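Local coordinates for protein intradiol ring-cleavage dioxygenase (PDB 4ILV) that probably catalyses the iron(III)-dependent intradiol cleavage of catechol-type aromatic rings, as a secreted dioxygenase fused to a carbohydrate-binding module, at residues V120-V133 with T145-D158. Numbering follows the deposited sequence.
Sequences VPGLYPGRTRHIHV and TQLYFPGEPRNTTD. With FE (Fe (III) ion), chain C; EDO (1,2-ethanediol), chain D.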
loop_
_atom_site.group_PDB
_atom_site.type_symbol
_atom_site.label_atom_id
_atom_site.label_comp_id
_atom_site.label_asym_id
_atom_site.label_seq_id
_atom_site.Cartn_x
_atom_site.Cartn_y
_atom_site.Cartn_z
ATOM N N VAL A 120 4.521 10.432 -1.442
ATOM C CA VAL A 120 4.232 10.226 -0.031
ATOM C C VAL A 120 2.860 10.827 0.237
ATOM O O VAL A 120 2.646 12.002 -0.048
ATOM C CB VAL A 120 5.304 10.908 0.837
ATOM C CG1 VAL A 120 4.972 10.785 2.312
ATOM C CG2 VAL A 120 6.694 10.297 0.545
ATOM N N PRO A 121 1.907 10.019 0.741
ATOM C CA PRO A 121 0.580 10.605 0.984
ATOM C C PRO A 121 0.618 11.681 2.067
ATOM O O PRO A 121 1.391 11.588 3.023
ATOM C CB PRO A 121 -0.265 9.418 1.442
ATOM C CG PRO A 121 0.757 8.400 1.992
ATOM C CD PRO A 121 1.986 8.601 1.132
ATOM N N GLY A 122 -0.216 12.699 1.903
ATOM C CA GLY A 122 -0.303 13.767 2.876
ATOM C C GLY A 122 -1.162 13.391 4.075
ATOM O O GLY A 122 -1.980 12.464 4.013
ATOM N N LEU A 123 -0.961 14.108 5.177
ATOM C CA LEU A 123 -1.779 13.930 6.370
ATOM C C LEU A 123 -3.161 14.584 6.233
ATOM O O LEU A 123 -3.305 15.640 5.597
ATOM C CB LEU A 123 -1.079 14.534 7.578
ATOM C CG LEU A 123 0.211 13.889 8.060
ATOM C CD1 LEU A 123 0.678 14.647 9.296
ATOM C CD2 LEU A 123 -0.011 12.423 8.368
ATOM N N TYR A 124 -4.150 13.972 6.881
ATOM C CA TYR A 124 -5.500 14.514 6.951
ATOM C C TYR A 124 -6.058 14.310 8.369
ATOM O O TYR A 124 -5.400 13.665 9.185
ATOM C CB TYR A 124 -6.380 13.918 5.840
ATOM C CG TYR A 124 -6.625 12.424 5.879
ATOM C CD1 TYR A 124 -7.655 11.887 6.648
ATOM C CD2 TYR A 124 -5.872 11.560 5.101
ATOM C CE1 TYR A 124 -7.907 10.530 6.664
ATOM C CE2 TYR A 124 -6.114 10.182 5.112
ATOM C CZ TYR A 124 -7.137 9.678 5.892
ATOM O OH TYR A 124 -7.395 8.326 5.914
ATOM N N PRO A 125 -7.236 14.903 8.694
ATOM C CA PRO A 125 -7.601 14.897 10.119
ATOM C C PRO A 125 -7.739 13.522 10.798
ATOM O O PRO A 125 -8.381 12.601 10.289
ATOM C CB PRO A 125 -8.931 15.663 10.146
ATOM C CG PRO A 125 -8.826 16.620 8.957
ATOM C CD PRO A 125 -8.128 15.783 7.905
ATOM N N GLY A 126 -7.108 13.410 11.962
ATOM C CA GLY A 126 -7.267 12.258 12.822
ATOM C C GLY A 126 -6.414 11.043 12.502
ATOM O O GLY A 126 -6.403 10.094 13.273
ATOM N N ARG A 127 -5.697 11.054 11.384
ATOM C CA ARG A 127 -4.968 9.850 10.983
ATOM C C ARG A 127 -3.488 10.104 10.783
ATOM O O ARG A 127 -3.077 11.154 10.279
ATOM C CB ARG A 127 -5.551 9.248 9.693
ATOM C CG ARG A 127 -7.019 8.863 9.766
ATOM C CD ARG A 127 -7.263 7.374 9.573
ATOM N NE ARG A 127 -6.197 6.551 10.134
ATOM C CZ ARG A 127 -5.699 5.479 9.528
ATOM N NH1 ARG A 127 -6.181 5.100 8.346
ATOM N NH2 ARG A 127 -4.720 4.784 10.102
ATOM N N THR A 128 -2.687 9.109 11.143
ATOM C CA THR A 128 -1.283 9.116 10.778
ATOM C C THR A 128 -1.163 8.826 9.280
ATOM O O THR A 128 -2.159 8.536 8.613
ATOM C CB THR A 128 -0.484 8.090 11.582
ATOM O OG1 THR A 128 0.916 8.333 11.400
ATOM C CG2 THR A 128 -0.828 6.678 11.135
ATOM N N ARG A 129 0.051 8.918 8.750
ATOM C CA ARG A 129 0.271 8.720 7.325
ATOM C C ARG A 129 0.125 7.232 6.931
ATOM O O ARG A 129 0.653 6.348 7.617
ATOM C CB ARG A 129 1.663 9.232 6.972
ATOM C CG ARG A 129 1.797 9.630 5.532
ATOM C CD ARG A 129 3.185 10.144 5.233
ATOM N NE ARG A 129 3.627 11.143 6.198
ATOM C CZ ARG A 129 3.373 12.444 6.132
ATOM N NH1 ARG A 129 2.651 12.957 5.133
ATOM N NH2 ARG A 129 3.853 13.233 7.083
ATOM N N HIS A 130 -0.562 6.950 5.824
ATOM C CA HIS A 130 -0.799 5.560 5.421
ATOM C C HIS A 130 -1.142 5.400 3.946
ATOM O O HIS A 130 -1.627 6.317 3.308
ATOM C CB HIS A 130 -1.952 4.956 6.240
ATOM C CG HIS A 130 -3.254 5.683 6.059
ATOM N ND1 HIS A 130 -3.514 6.897 6.657
ATOM C CD2 HIS A 130 -4.351 5.386 5.318
ATOM C CE1 HIS A 130 -4.719 7.314 6.300
ATOM N NE2 HIS A 130 -5.249 6.415 5.489
ATOM N N ILE A 131 -0.930 4.194 3.435
ATOM C CA ILE A 131 -1.401 3.805 2.114
ATOM C C ILE A 131 -2.342 2.616 2.284
ATOM O O ILE A 131 -2.006 1.657 2.983
ATOM C CB ILE A 131 -0.219 3.382 1.224
ATOM C CG1 ILE A 131 0.640 4.596 0.876
ATOM C CG2 ILE A 131 -0.718 2.710 -0.050
ATOM C CD1 ILE A 131 1.936 4.215 0.138
ATOM N N HIS A 132 -3.515 2.661 1.654
ATOM C CA HIS A 132 -4.449 1.550 1.773
ATOM C C HIS A 132 -4.150 0.458 0.750
ATOM O O HIS A 132 -3.722 0.751 -0.357
ATOM C CB HIS A 132 -5.880 2.020 1.553
ATOM C CG HIS A 132 -6.405 2.923 2.623
ATOM N ND1 HIS A 132 -7.036 2.447 3.751
ATOM C CD2 HIS A 132 -6.432 4.277 2.716
ATOM C CE1 HIS A 132 -7.410 3.469 4.506
ATOM N NE2 HIS A 132 -7.044 4.586 3.906
ATOM N N VAL A 133 -4.403 -0.794 1.112
ATOM C CA VAL A 133 -4.221 -1.894 0.170
ATOM C C VAL A 133 -5.183 -3.057 0.436
ATOM O O VAL A 133 -5.435 -3.440 1.591
ATOM C CB VAL A 133 -2.742 -2.389 0.142
ATOM C CG1 VAL A 133 -2.310 -2.932 1.521
ATOM C CG2 VAL A 133 -2.532 -3.459 -0.953
ATOM N N THR A 145 -6.136 -4.001 4.326
ATOM C CA THR A 145 -5.162 -3.548 5.312
ATOM C C THR A 145 -4.547 -2.206 4.949
ATOM O O THR A 145 -4.956 -1.566 3.982
ATOM C CB THR A 145 -4.069 -4.642 5.554
ATOM O OG1 THR A 145 -3.260 -4.291 6.673
ATOM C CG2 THR A 145 -3.185 -4.837 4.331
ATOM N N GLN A 146 -3.573 -1.768 5.737
ATOM C CA GLN A 146 -2.900 -0.501 5.479
ATOM C C GLN A 146 -1.393 -0.605 5.695
ATOM O O GLN A 146 -0.923 -1.480 6.426
ATOM C CB GLN A 146 -3.452 0.577 6.413
ATOM C CG GLN A 146 -4.940 0.771 6.300
ATOM C CD GLN A 146 -5.458 1.838 7.237
ATOM O OE1 GLN A 146 -4.733 2.769 7.604
ATOM N NE2 GLN A 146 -6.723 1.715 7.627
ATOM N N LEU A 147 -0.641 0.299 5.076
ATOM C CA LEU A 147 0.795 0.380 5.319
ATOM C C LEU A 147 1.162 1.696 5.990
ATOM O O LEU A 147 0.647 2.752 5.611
ATOM C CB LEU A 147 1.567 0.237 4.009
ATOM C CG LEU A 147 1.200 -0.984 3.161
ATOM C CD1 LEU A 147 2.026 -1.002 1.883
ATOM C CD2 LEU A 147 1.363 -2.299 3.939
ATOM N N TYR A 148 2.063 1.636 6.969
ATOM C CA TYR A 148 2.462 2.828 7.724
ATOM C C TYR A 148 3.919 3.190 7.488
ATOM O O TYR A 148 4.682 2.395 6.934
ATOM C CB TYR A 148 2.203 2.648 9.224
ATOM C CG TYR A 148 0.736 2.491 9.553
ATOM C CD1 TYR A 148 -0.108 3.589 9.565
ATOM C CD2 TYR A 148 0.195 1.244 9.842
ATOM C CE1 TYR A 148 -1.450 3.461 9.862
ATOM C CE2 TYR A 148 -1.152 1.105 10.138
ATOM C CZ TYR A 148 -1.969 2.227 10.139
ATOM O OH TYR A 148 -3.308 2.121 10.430
ATOM N N PHE A 149 4.282 4.395 7.923
ATOM C CA PHE A 149 5.596 4.981 7.701
ATOM C C PHE A 149 6.360 5.085 9.001
ATOM O O PHE A 149 5.783 5.455 10.024
ATOM C CB PHE A 149 5.443 6.394 7.097
ATOM C CG PHE A 149 4.912 6.379 5.699
ATOM C CD1 PHE A 149 5.752 6.609 4.625
ATOM C CD2 PHE A 149 3.581 6.088 5.454
ATOM C CE1 PHE A 149 5.269 6.565 3.322
ATOM C CE2 PHE A 149 3.084 6.054 4.156
ATOM C CZ PHE A 149 3.935 6.289 3.087
ATOM N N PRO A 150 7.670 4.785 8.963
ATOM C CA PRO A 150 8.497 4.833 10.168
ATOM C C PRO A 150 8.734 6.265 10.618
ATOM O O PRO A 150 8.939 7.146 9.787
ATOM C CB PRO A 150 9.819 4.204 9.707
ATOM C CG PRO A 150 9.887 4.516 8.250
ATOM C CD PRO A 150 8.455 4.421 7.769
ATOM N N GLY A 151 8.705 6.481 11.927
ATOM C CA GLY A 151 9.132 7.737 12.513
ATOM C C GLY A 151 8.119 8.863 12.455
ATOM O O GLY A 151 8.445 10.005 12.763
ATOM N N GLU A 152 6.888 8.547 12.073
ATOM C CA GLU A 152 5.827 9.551 12.024
ATOM C C GLU A 152 5.277 9.864 13.407
ATOM O O GLU A 152 4.818 8.960 14.102
ATOM C CB GLU A 152 4.689 9.054 11.151
ATOM C CG GLU A 152 5.015 9.009 9.691
ATOM C CD GLU A 152 5.064 10.386 9.059
ATOM O OE1 GLU A 152 5.604 10.480 7.949
ATOM O OE2 GLU A 152 4.551 11.368 9.656
ATOM N N PRO A 153 5.298 11.150 13.808
ATOM C CA PRO A 153 4.755 11.505 15.122
ATOM C C PRO A 153 3.337 10.972 15.345
ATOM O O PRO A 153 3.030 10.539 16.450
ATOM C CB PRO A 153 4.782 13.039 15.102
ATOM C CG PRO A 153 5.941 13.362 14.226
ATOM C CD PRO A 153 5.921 12.308 13.142
ATOM N N ARG A 154 2.498 10.961 14.311
ATOM C CA ARG A 154 1.119 10.515 14.490
ATOM C C ARG A 154 0.960 9.016 14.737
ATOM O O ARG A 154 -0.123 8.545 15.068
ATOM C CB ARG A 154 0.235 11.003 13.340
ATOM C CG ARG A 154 -0.054 12.506 13.402
ATOM C CD ARG A 154 -0.947 12.917 12.249
ATOM N NE ARG A 154 -1.362 14.308 12.357
ATOM C CZ ARG A 154 -2.470 14.794 11.812
ATOM N NH1 ARG A 154 -2.768 16.075 11.975
ATOM N NH2 ARG A 154 -3.282 14.000 11.116
ATOM N N ASN A 155 2.047 8.266 14.608
ATOM C CA ASN A 155 2.014 6.850 14.974
ATOM C C ASN A 155 1.738 6.678 16.468
ATOM O O ASN A 155 1.232 5.648 16.894
ATOM C CB ASN A 155 3.323 6.163 14.596
ATOM C CG ASN A 155 3.497 6.027 13.092
ATOM O OD1 ASN A 155 2.570 6.287 12.296
ATOM N ND2 ASN A 155 4.689 5.629 12.688
ATOM N N THR A 156 2.056 7.709 17.255
ATOM C CA THR A 156 1.794 7.675 18.686
ATOM C C THR A 156 0.396 8.181 19.027
ATOM O O THR A 156 -0.100 7.938 20.122
ATOM C CB THR A 156 2.828 8.500 19.479
ATOM O OG1 THR A 156 2.646 9.890 19.198
ATOM C CG2 THR A 156 4.240 8.096 19.099
ATOM N N THR A 157 -0.240 8.894 18.104
ATOM C CA THR A 157 -1.563 9.450 18.391
ATOM C C THR A 157 -2.693 8.642 17.755
ATOM O O THR A 157 -3.821 8.648 18.246
ATOM C CB THR A 157 -1.679 10.933 17.952
ATOM O OG1 THR A 157 -1.375 11.051 16.559
ATOM C CG2 THR A 157 -0.714 11.799 18.740
ATOM N N ASP A 158 -2.389 7.942 16.668
ATOM C CA ASP A 158 -3.413 7.232 15.909
ATOM C C ASP A 158 -3.572 5.813 16.445
ATOM O O ASP A 158 -2.703 4.962 16.253
ATOM C CB ASP A 158 -3.036 7.216 14.425
ATOM C CG ASP A 158 -4.131 6.645 13.530
ATOM O OD1 ASP A 158 -5.015 5.910 14.015
ATOM O OD2 ASP A 158 -4.092 6.922 12.316
HETATM FE FE FE C . -7.218 6.708 4.661
HETATM C C1 EDO D . -9.572 6.173 6.876
HETATM O O1 EDO D . -8.192 5.833 6.651
HETATM C C2 EDO D . -10.102 7.075 5.751
HETATM O O2 EDO D . -9.581 6.662 4.470
HETATM O O HOH W 1 2.487 6.132 9.340
HETATM O O HOH W 2 -7.501 -0.253 4.240
#
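Arg-127 meets Gln-146 and Asp-158 beside the iron(III) site of this intradiol dioxygenase. Strands 130-136 and 143-148 form an antiparallel beta hairpin, with hydrogen-bonded pairs Ile-131/Leu-147 and Val-133/Thr-145. The hairpin supplies the iron ligands His-130 and His-132. Tyr-124 comes from the loop before it, and Tyr-95 completes the protein ligands. Both oxygens of an ethanediol molecule, probably from the crystallisation liquor, also bind the iron.

The Arg-127 chain bends at chi2 (-117°) and chi3, which brings Arg-127 NH1 over the centre of one face of the His-130 ring, 3.2 Å above its plane. The guanidinium is gripped along its edges. Arg-127 NH1 and NH2 both donate to Gln-146 OE1, NH1 at 2.8 Å. Arg-127 NE and NH2 form a side-on salt bridge to Asp-158 OD2, with the carboxylate plane turned 90° from the guanidinium. The same OD2 accepts Thr-128 N on its anti side, while Asp-158 OD1 takes Leu-160 N. Arg-127 NH1 also donates to ethanediol O1.

Farther from the iron, Arg-129 lays CD over the face of the Phe-149 ring, a CH-pi contact of 4.1 Å to the centroid. Arg-129 NE and NH2 form a side-on salt bridge with Glu-152, and Arg-129 NH1 donates to Pro-121 O. Arg-154 reaches across to the turn 124-127. Leu-123 CD1 lies over one face of its guanidinium, and Arg-154 NH2 donates to Tyr-124 O at 2.9 Å and to Arg-127 O at 3.0 Å.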